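Local coordinates for protein N-acetyltransferase (Trypanosoma brucei, PDB 3I3G) that probably transfers the acetyl group of acetyl-CoA to the amino group of D-glucosamine 6-phosphate, a step toward UDP-N-acetylglucosamine, at residues Gly63-Val68 with Gly79-Met84; Gly75-Gly79 with Val103-Tyr108. One frame throughout, in Å; residues are numbered along the deposited sequence.

Contact 1. Residues Gly63-Val68 with Gly79-Met84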
loop_
_atom_site.group_PDB
_atom_site.type_symbol
_atom_site.label_atom_id
_atom_site.label_comp_id
_atom_site.label_asym_id
_atom_site.label_seq_id
_atom_site.Cartn_x
_atom_site.Cartn_y
_atom_site.Cartn_z
ATOM N N GLY A 63 6.672 0.360 9.036
ATOM C CA GLY A 63 7.658 -0.420 8.294
ATOM C C GLY A 63 8.008 0.190 6.952
ATOM O O GLY A 63 8.629 -0.458 6.109
ATOM N N ILE A 64 7.609 1.441 6.752
ATOM C CA ILE A 64 7.900 2.144 5.508
ATOM C C ILE A 64 9.365 2.554 5.439
ATOM O O ILE A 64 9.910 3.120 6.388
ATOM C CB ILE A 64 7.026 3.403 5.350
ATOM C CG1 ILE A 64 5.545 3.030 5.341
ATOM C CG2 ILE A 64 7.394 4.151 4.077
ATOM C CD1 ILE A 64 4.620 4.226 5.290
ATOM N N VAL A 65 9.998 2.263 4.307
ATOM C CA VAL A 65 11.369 2.682 4.063
ATOM C C VAL A 65 11.389 3.754 2.980
ATOM O O VAL A 65 10.778 3.590 1.924
ATOM C CB VAL A 65 12.248 1.507 3.600
ATOM C CG1 VAL A 65 13.679 1.974 3.372
ATOM C CG2 VAL A 65 12.207 0.379 4.616
ATOM N N THR A 66 12.086 4.852 3.246
ATOM C CA THR A 66 12.211 5.918 2.262
ATOM C C THR A 66 13.666 6.125 1.861
ATOM O O THR A 66 14.522 6.400 2.703
ATOM C CB THR A 66 11.629 7.248 2.779
ATOM O OG1 THR A 66 10.251 7.065 3.130
ATOM C CG2 THR A 66 11.733 8.323 1.707
ATOM N N LYS A 67 13.941 5.979 0.570
ATOM C CA LYS A 67 15.272 6.225 0.039
ATOM C C LYS A 67 15.278 7.570 -0.671
ATOM O O LYS A 67 14.319 7.920 -1.357
ATOM C CB LYS A 67 15.684 5.115 -0.929
ATOM C CG LYS A 67 15.659 3.721 -0.323
ATOM C CD LYS A 67 16.589 3.623 0.878
ATOM C CE LYS A 67 18.047 3.721 0.465
ATOM N NZ LYS A 67 18.510 2.495 -0.244
ATOM N N VAL A 68 16.356 8.326 -0.499
ATOM C CA VAL A 68 16.452 9.646 -1.104
ATOM C C VAL A 68 17.794 9.858 -1.792
ATOM O O VAL A 68 18.802 9.258 -1.416
ATOM C CB VAL A 68 16.274 10.762 -0.054
ATOM C CG1 VAL A 68 14.897 10.681 0.583
ATOM C CG2 VAL A 68 17.367 10.673 1.002
ATOM N N GLY A 79 15.624 13.765 -4.737
ATOM C CA GLY A 79 14.939 12.557 -5.185
ATOM C C GLY A 79 14.455 11.717 -4.022
ATOM O O GLY A 79 15.125 11.621 -2.995
ATOM N N SER A 80 13.285 11.107 -4.180
ATOM C CA SER A 80 12.727 10.268 -3.128
ATOM C C SER A 80 11.802 9.186 -3.671
ATOM O O SER A 80 11.115 9.381 -4.675
ATOM C CB SER A 80 11.976 11.120 -2.103
ATOM O OG SER A 80 11.470 10.316 -1.049
ATOM N N ALA A 81 11.795 8.046 -2.990
ATOM C CA ALA A 81 10.885 6.951 -3.299
ATOM C C ALA A 81 10.720 6.098 -2.048
ATOM O O ALA A 81 11.695 5.807 -1.359
ATOM C CB ALA A 81 11.423 6.118 -4.448
ATOM N N SER A 82 9.486 5.705 -1.751
ATOM C CA SER A 82 9.208 4.954 -0.529
ATOM C C SER A 82 8.756 3.527 -0.821
ATOM O O SER A 82 8.164 3.253 -1.865
ATOM C CB SER A 82 8.166 5.679 0.323
ATOM O OG SER A 82 8.672 6.913 0.802
ATOM N N LEU A 83 9.038 2.624 0.113
ATOM C CA LEU A 83 8.711 1.215 -0.057
ATOM C C LEU A 83 7.981 0.656 1.159
ATOM O O LEU A 83 8.431 0.810 2.294
ATOM C CB LEU A 83 9.981 0.401 -0.317
ATOM C CG LEU A 83 9.791 -1.109 -0.461
ATOM C CD1 LEU A 83 8.921 -1.423 -1.667
ATOM C CD2 LEU A 83 11.134 -1.822 -0.564
ATOM N N MET A 84 6.849 0.008 0.910
ATOM C CA MET A 84 6.089 -0.648 1.963
ATOM C C MET A 84 6.000 -2.136 1.654
ATOM O O MET A 84 5.359 -2.536 0.685
ATOM C CB MET A 84 4.685 -0.052 2.062
ATOM C CG MET A 84 4.654 1.460 2.210
ATOM S SD MET A 84 2.977 2.113 2.320
ATOM C CE MET A 84 2.243 1.425 0.838
HETATM O O HOH W 1 9.034 -1.612 3.791
#
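Four backbone hydrogen bonds join Val65 to Leu83 and Lys67 to Ala81, two for each pair, and so set the antiparallel register of strands 65-71 and 76-86. The shortest runs from Leu83 N to Val65 O (2.7 Å), while Val65 N to Leu83 O is the straightest, at 174°. Between these rungs CA-H...O contacts fill in, as from Ser82 CA to Val65 O at 3.2 Å. A water bridges Gly63 O and Leu83 O where the segments part; Gly63 itself closes the preceding helix in a Schellman motif.

The side-chain polar contact belongs to the non-hydrogen-bonded pair Thr66 and Ser82, whose hydroxyls OG1 and OG meet at 2.8 Å. Thr66 turns OG1 anti to its carbonyl carbon (chi1 -58°), which carries CG2 diagonally across to Ser80 OG, 3.4 Å away. Ser80 OG bonds to His34 of helix 31-38, and Arg59 makes a weak bond to Thr66 OG1.

At the Gly63 end, Ile64 and Met84 lie side by side, CG1 of Ile64 against CG of Met84 at 3.6 Å, and Gln86 of the second subunit packs on both. Lys67 bends away from the hairpin to a salt bridge with Asp120. The chemistry thus divides by face: that of Thr66, Val68, Ser80 and Ser82 holds the hydroxyls, Ser80 OG bound to His34 and the other two paired, while that of Lys67, Ala81 and Leu83 packs on helix 113-127.

Contact 2. Residues Gly75-Gly79 with Val103-Tyr108. Unlike the reference sequence in segment 75-79: Arg76 (reference Gly).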
loop_
_atom_site.group_PDB
_atom_site.type_symbol
_atom_site.label_atom_id
_atom_site.label_comp_id
_atom_site.label_asym_id
_atom_site.label_seq_id
_atom_site.Cartn_x
_atom_site.Cartn_y
_atom_site.Cartn_z
ATOM N N GLY A 75 23.244 19.102 1.215
ATOM C CA GLY A 75 22.248 18.260 1.862
ATOM C C GLY A 75 20.866 18.381 1.244
ATOM O O GLY A 75 19.890 17.866 1.789
ATOM N N ARG A 76 20.776 19.057 0.104
ATOM C CA ARG A 76 19.484 19.240 -0.548
ATOM C C ARG A 76 18.948 17.917 -1.088
ATOM O O ARG A 76 19.661 17.176 -1.766
ATOM C CB ARG A 76 19.566 20.283 -1.667
ATOM C CG ARG A 76 18.214 20.880 -2.034
ATOM C CD ARG A 76 18.345 22.015 -3.038
ATOM N NE ARG A 76 18.615 21.527 -4.385
ATOM C CZ ARG A 76 17.672 21.202 -5.262
ATOM N NH1 ARG A 76 16.392 21.311 -4.933
ATOM N NH2 ARG A 76 18.007 20.766 -6.468
ATOM N N ILE A 77 17.692 17.624 -0.772
ATOM C CA ILE A 77 17.053 16.391 -1.214
ATOM C C ILE A 77 16.435 16.586 -2.594
ATOM O O ILE A 77 15.532 17.406 -2.765
ATOM C CB ILE A 77 15.962 15.940 -0.224
ATOM C CG1 ILE A 77 16.541 15.825 1.188
ATOM C CG2 ILE A 77 15.353 14.618 -0.667
ATOM C CD1 ILE A 77 17.584 14.731 1.341
ATOM N N VAL A 78 16.919 15.826 -3.572
ATOM C CA VAL A 78 16.509 16.018 -4.960
ATOM C C VAL A 78 15.809 14.798 -5.553
ATOM O O VAL A 78 15.443 14.795 -6.728
ATOM C CB VAL A 78 17.712 16.384 -5.849
ATOM C CG1 VAL A 78 18.336 17.690 -5.382
ATOM C CG2 VAL A 78 18.737 15.261 -5.839
ATOM N N GLY A 79 15.624 13.765 -4.737
ATOM C CA GLY A 79 14.939 12.557 -5.185
ATOM C C GLY A 79 14.455 11.717 -4.022
ATOM O O GLY A 79 15.125 11.621 -2.995
ATOM N N VAL A 103 9.329 10.785 -6.500
ATOM C CA VAL A 103 9.449 12.162 -6.963
ATOM C C VAL A 103 10.902 12.559 -7.182
ATOM O O VAL A 103 11.772 12.252 -6.367
ATOM C CB VAL A 103 8.798 13.148 -5.972
ATOM C CG1 VAL A 103 9.460 13.044 -4.607
ATOM C CG2 VAL A 103 8.881 14.574 -6.507
ATOM N N VAL A 104 11.158 13.242 -8.292
ATOM C CA VAL A 104 12.496 13.725 -8.601
ATOM C C VAL A 104 12.458 15.215 -8.911
ATOM O O VAL A 104 11.587 15.684 -9.643
ATOM C CB VAL A 104 13.106 12.978 -9.799
ATOM C CG1 VAL A 104 14.395 13.651 -10.244
ATOM C CG2 VAL A 104 13.350 11.519 -9.444
ATOM N N ASP A 105 13.398 15.959 -8.341
ATOM C CA ASP A 105 13.490 17.385 -8.606
ATOM C C ASP A 105 13.647 17.610 -10.107
ATOM O O ASP A 105 14.501 16.994 -10.742
ATOM C CB ASP A 105 14.663 17.999 -7.842
ATOM C CG ASP A 105 14.741 19.502 -8.005
ATOM O OD1 ASP A 105 14.800 20.210 -6.978
ATOM O OD2 ASP A 105 14.730 19.978 -9.160
ATOM N N PRO A 106 12.809 18.488 -10.679
ATOM C CA PRO A 106 12.835 18.774 -12.110
ATOM C C PRO A 106 14.232 19.148 -12.600
ATOM O O PRO A 106 14.580 18.872 -13.748
ATOM C CB PRO A 106 11.877 19.966 -12.258
ATOM C CG PRO A 106 11.586 20.437 -10.865
ATOM C CD PRO A 106 11.766 19.254 -9.981
ATOM N N SER A 107 15.025 19.768 -11.731
ATOM C CA SER A 107 16.382 20.166 -12.088
ATOM C C SER A 107 17.259 18.958 -12.396
ATOM O O SER A 107 18.280 19.079 -13.073
ATOM C CB SER A 107 17.011 20.996 -10.967
ATOM O OG SER A 107 16.339 22.234 -10.809
ATOM N N TYR A 108 16.855 17.792 -11.900
ATOM C CA TYR A 108 17.622 16.566 -12.099
ATOM C C TYR A 108 16.933 15.612 -13.070
ATOM O O TYR A 108 17.189 14.409 -13.059
ATOM C CB TYR A 108 17.875 15.870 -10.759
ATOM C CG TYR A 108 18.943 16.542 -9.929
ATOM C CD1 TYR A 108 20.238 16.044 -9.895
ATOM C CD2 TYR A 108 18.663 17.682 -9.189
ATOM C CE1 TYR A 108 21.221 16.657 -9.143
ATOM C CE2 TYR A 108 19.642 18.303 -8.434
ATOM C CZ TYR A 108 20.918 17.784 -8.415
ATOM O OH TYR A 108 21.897 18.397 -7.665
#
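Arg76 meets Asp105 through a salt bridge, the first cross-strand contact along the segment. Gly75 and Arg76 both face His71 in a G1 beta bulge, at the turn where strand 76-86 sets out. Arg76, which differs from the reference sequence, extends its chain before bending at chi3 (76°) and brings NH1 to Asp105 OD1 at 2.8 Å. The oxygen lies close to the guanidinium plane, but NH1 reaches it on the anti side and well out of the carboxylate plane, the two planes standing almost perpendicular. NH2 adds a weak bond to the same oxygen and also sits at the edge of the Tyr108 ring, 3.6 Å from CE2.

Ile77 turns the other way, toward helix 31-38 and strand 65-71. Val78 carries the apolar part: its CG2 stands over the centre of the Tyr108 ring in a CH-pi contact, 4.0 Å from the centroid, while CG1 touches CE2 at 3.4 Å and also lies over one face of the Arg76 guanidinium, offset toward its rim. Val78 O accepts from Asp105 N (2.9 Å). Val78 and Gly79 form a classic beta bulge against Phe69, and Gly79 joins Val104 as a non-hydrogen-bonded pair, with Gly79 CA 3.4 Å from Val103 O.

The carboxylate of Asp105 is shared, because OD2 accepts from Ser107 N at 2.6 Å, and this second grip fixes its rotation. Asp105 to Ser107 thereby form an Asx turn where strand 96-104 ends, in the chain leading to helix 113-127; in GNAT enzymes this strand-to-helix passage typically carries the pyrophosphate-binding loop for acetyl-CoA.

In the fold
From the N terminus, strand 21-25 and helices 31-38 and 49-61 precede the first segment, 63-68. After strand 65-71 the chain turns and comes back along strand 76-86, so contact 1 closes the shorter hairpin, with ten residues between its segments. The segment 75-79 opens this return strand, and contact 2 closes the longer hairpin when strand 96-104 runs back beside it. Because 75-79 begins between the segments of contact 1 while its partner 103-108 lies beyond them, the two contacts cross along the chain rather than nest. They share Gly79, and a probable hydrogen bond from Ser80 N to Val103 O joins them. Together they tie three neighbouring strands of the mixed GNAT sheet, with strand 76-86 in the middle.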